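Local coordinates for hypothetical protein (Bacteroides fragilis, PDB 4I17), which is of unknown function but, as a probably exported TPR-repeat protein, may mediate protein-protein interactions, at residues 75-86 and 95-106. Sequence-based numbering, arbitrary orientation. Where two conformers were deposited one is given.
Sequences LANAYIGKSAAY and YIATLTEGIKAV
The ring of Y79 lies flat against the backbone of G102, whose CA sits 3.6 Å from the centroid of the Y79 ring and only 14° off its normal, a clear CH-pi contact. It illustrates how an antiparallel helix pair in a TPR-repeat protein can pack closely: here a large residue of one helix is laid on a glycine of the other. The short axes of 75-86 and 95-105 approach to 8.3 Å, 172° apart in direction. Y79 is a knob in the hole formed by T98, E101, G102 and A105. In return T98 enters the hole among Y79, K82, S83 and Y86; its CG2, anti to the backbone N, reaches to 3.6 Å from Y79 O, while its OG1 is turned back to E94 O of its own helix. Packing stays tight beyond T98, where CD1 of Y95 meets S83 O at 3.1 Å, the carbonyl oxygen lying at the ring edge near its plane. The end at V106, just past the helix, is thinner: its CG2 touches L75 CB at 3.8 Å. On the exposed flank beside Y79, A105 offers its CB, and E101 gives its CB to Y79 CE1 and its backbone carbon to the ring face, the carboxylate leading away. K82 lends T98 its aliphatic part and sends NZ to D66 on helix 58-70. With no hydrogen bond crossing between the segments, and with T98 OG1 and K82 NZ engaged elsewhere, the pairing rests on shape and apolar contact.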
# COMPACT_ATOMS: atom_id res chain seq x y z
N LEU A 75 -17.06 3.38 -5.61
CA LEU A 75 -16.27 3.28 -4.39
C LEU A 75 -14.80 3.06 -4.57
O LEU A 75 -14.04 3.74 -3.90
CB LEU A 75 -16.82 2.21 -3.47
CG LEU A 75 -18.07 2.64 -2.74
CD1 LEU A 75 -18.62 1.49 -1.91
CD2 LEU A 75 -17.79 3.85 -1.85
N ALA A 76 -14.37 2.14 -5.43
CA ALA A 76 -12.92 1.95 -5.57
C ALA A 76 -12.25 3.22 -6.10
O ALA A 76 -11.22 3.65 -5.55
CB ALA A 76 -12.62 0.79 -6.50
N ASN A 77 -12.84 3.85 -7.10
CA ASN A 77 -12.29 5.09 -7.64
C ASN A 77 -12.34 6.23 -6.63
O ASN A 77 -11.41 7.04 -6.61
CB ASN A 77 -13.02 5.47 -8.91
CG ASN A 77 -12.60 4.59 -10.07
OD1 ASN A 77 -11.45 4.19 -10.18
ND2 ASN A 77 -13.55 4.21 -10.89
N ALA A 78 -13.42 6.32 -5.82
CA ALA A 78 -13.56 7.39 -4.82
C ALA A 78 -12.52 7.22 -3.69
O ALA A 78 -11.93 8.21 -3.27
CB ALA A 78 -14.97 7.39 -4.24
N TYR A 79 -12.27 5.98 -3.23
CA TYR A 79 -11.21 5.76 -2.22
C TYR A 79 -9.83 6.05 -2.79
O TYR A 79 -9.00 6.61 -2.08
CB TYR A 79 -11.22 4.33 -1.68
CG TYR A 79 -12.23 4.13 -0.57
CD1 TYR A 79 -12.02 4.66 0.70
CD2 TYR A 79 -13.41 3.43 -0.81
CE1 TYR A 79 -12.97 4.48 1.72
CE2 TYR A 79 -14.35 3.23 0.21
CZ TYR A 79 -14.12 3.76 1.47
OH TYR A 79 -15.04 3.56 2.46
N ILE A 80 -9.57 5.67 -4.06
CA ILE A 80 -8.27 5.89 -4.71
C ILE A 80 -8.06 7.39 -4.85
O ILE A 80 -6.97 7.88 -4.53
CB ILE A 80 -8.16 5.15 -6.06
CG1 ILE A 80 -8.08 3.63 -5.84
CG2 ILE A 80 -6.97 5.67 -6.92
CD1 ILE A 80 -8.45 2.81 -7.10
N GLY A 81 -9.11 8.10 -5.25
CA GLY A 81 -9.08 9.55 -5.38
C GLY A 81 -8.78 10.24 -4.07
O GLY A 81 -7.96 11.16 -4.03
N LYS A 82 -9.46 9.83 -3.00
CA LYS A 82 -9.25 10.41 -1.68
C LYS A 82 -7.82 10.13 -1.22
O LYS A 82 -7.16 11.05 -0.73
CB LYS A 82 -10.26 9.84 -0.67
CG LYS A 82 -10.23 10.60 0.64
CD LYS A 82 -11.31 10.10 1.57
CE LYS A 82 -11.20 10.77 2.90
NZ LYS A 82 -12.05 10.09 3.90
N SER A 83 -7.33 8.88 -1.40
CA SER A 83 -5.96 8.52 -1.02
C SER A 83 -4.96 9.38 -1.79
O SER A 83 -4.02 9.90 -1.19
CB SER A 83 -5.69 7.03 -1.26
OG SER A 83 -5.43 6.74 -2.62
N ALA A 84 -5.17 9.55 -3.12
CA ALA A 84 -4.28 10.34 -3.98
C ALA A 84 -4.20 11.78 -3.51
O ALA A 84 -3.13 12.40 -3.59
CB ALA A 84 -4.73 10.29 -5.43
N ALA A 85 -5.33 12.34 -3.04
CA ALA A 85 -5.37 13.71 -2.53
C ALA A 85 -4.46 13.82 -1.30
O ALA A 85 -3.70 14.78 -1.21
CB ALA A 85 -6.81 14.10 -2.19
N TYR A 86 -4.48 12.81 -0.41
CA TYR A 86 -3.61 12.81 0.78
C TYR A 86 -2.14 12.60 0.42
O TYR A 86 -1.29 13.24 1.02
CB TYR A 86 -4.11 11.79 1.80
CG TYR A 86 -5.26 12.37 2.60
CD1 TYR A 86 -5.05 13.42 3.49
CD2 TYR A 86 -6.55 11.87 2.47
CE1 TYR A 86 -6.09 13.94 4.25
CE2 TYR A 86 -7.61 12.42 3.19
CZ TYR A 86 -7.37 13.44 4.09
OH TYR A 86 -8.40 13.94 4.86
N TYR A 95 -2.87 8.63 3.70
CA TYR A 95 -2.86 7.90 2.42
C TYR A 95 -3.13 6.41 2.66
O TYR A 95 -4.08 5.86 2.11
CB TYR A 95 -1.51 8.10 1.73
CG TYR A 95 -1.36 7.25 0.49
CD1 TYR A 95 -2.06 7.55 -0.68
CD2 TYR A 95 -0.43 6.21 0.44
CE1 TYR A 95 -1.90 6.79 -1.83
CE2 TYR A 95 -0.26 5.45 -0.72
CZ TYR A 95 -0.96 5.77 -1.86
OH TYR A 95 -0.81 5.04 -3.00
N ILE A 96 -2.34 5.77 3.54
CA ILE A 96 -2.51 4.34 3.79
C ILE A 96 -3.76 4.04 4.63
O ILE A 96 -4.38 2.99 4.44
CB ILE A 96 -1.23 3.66 4.36
CG1 ILE A 96 -1.32 2.12 4.30
CG2 ILE A 96 -0.87 4.15 5.79
CD1 ILE A 96 -1.61 1.56 2.85
N ALA A 97 -4.17 4.95 5.53
CA ALA A 97 -5.42 4.76 6.30
C ALA A 97 -6.63 4.71 5.36
O ALA A 97 -7.51 3.87 5.53
CB ALA A 97 -5.59 5.87 7.32
N THR A 98 -6.65 5.57 4.33
CA THR A 98 -7.73 5.62 3.33
C THR A 98 -7.70 4.37 2.49
O THR A 98 -8.76 3.77 2.28
CB THR A 98 -7.64 6.88 2.45
OG1 THR A 98 -7.62 8.02 3.31
CG2 THR A 98 -8.84 7.01 1.53
N LEU A 99 -6.52 3.96 2.02
CA LEU A 99 -6.47 2.71 1.25
C LEU A 99 -6.94 1.53 2.09
O LEU A 99 -7.57 0.62 1.54
CB LEU A 99 -5.05 2.43 0.72
CG LEU A 99 -4.55 3.40 -0.38
CD1 LEU A 99 -3.09 3.12 -0.69
CD2 LEU A 99 -5.37 3.25 -1.67
N THR A 100 -6.64 1.53 3.41
CA THR A 100 -7.03 0.44 4.32
C THR A 100 -8.55 0.40 4.41
O THR A 100 -9.15 -0.68 4.34
CB THR A 100 -6.34 0.58 5.69
OG1 THR A 100 -4.92 0.64 5.48
CG2 THR A 100 -6.66 -0.59 6.64
N GLU A 101 -9.19 1.57 4.55
CA GLU A 101 -10.65 1.68 4.56
C GLU A 101 -11.22 1.18 3.22
O GLU A 101 -12.18 0.43 3.22
CB GLU A 101 -11.08 3.14 4.82
CG GLU A 101 -10.93 3.57 6.27
CD GLU A 101 -11.61 2.66 7.29
OE1 GLU A 101 -12.83 2.41 7.15
OE2 GLU A 101 -10.91 2.18 8.20
N GLY A 102 -10.56 1.52 2.12
CA GLY A 102 -10.98 1.09 0.79
C GLY A 102 -10.91 -0.40 0.58
O GLY A 102 -11.84 -0.96 0.02
N ILE A 103 -9.81 -1.08 1.05
CA ILE A 103 -9.68 -2.54 0.88
C ILE A 103 -10.73 -3.27 1.72
O ILE A 103 -11.14 -4.35 1.34
CB ILE A 103 -8.27 -3.15 1.14
CG1 ILE A 103 -7.77 -2.97 2.59
CG2 ILE A 103 -7.23 -2.77 0.11
CD1 ILE A 103 -7.59 -4.26 3.34
N LYS A 104 -11.15 -2.68 2.85
CA LYS A 104 -12.20 -3.23 3.71
C LYS A 104 -13.57 -3.06 3.05
O LYS A 104 -14.41 -3.95 3.15
CB LYS A 104 -12.19 -2.52 5.08
CG LYS A 104 -11.07 -3.01 5.99
CD LYS A 104 -10.97 -2.21 7.28
CE LYS A 104 -9.70 -2.54 8.02
NZ LYS A 104 -9.42 -1.57 9.11
N ALA A 105 -13.80 -1.94 2.35
CA ALA A 105 -15.10 -1.68 1.71
C ALA A 105 -15.29 -2.46 0.39
O ALA A 105 -16.39 -2.95 0.11
CB ALA A 105 -15.29 -0.19 1.46
N VAL A 106 -14.23 -2.52 -0.44
CA VAL A 106 -14.24 -3.21 -1.74
C VAL A 106 -13.10 -4.27 -1.74
O VAL A 106 -12.08 -4.07 -2.42
CB VAL A 106 -14.16 -2.24 -2.96
CG1 VAL A 106 -14.73 -2.91 -4.22
CG2 VAL A 106 -14.90 -0.93 -2.70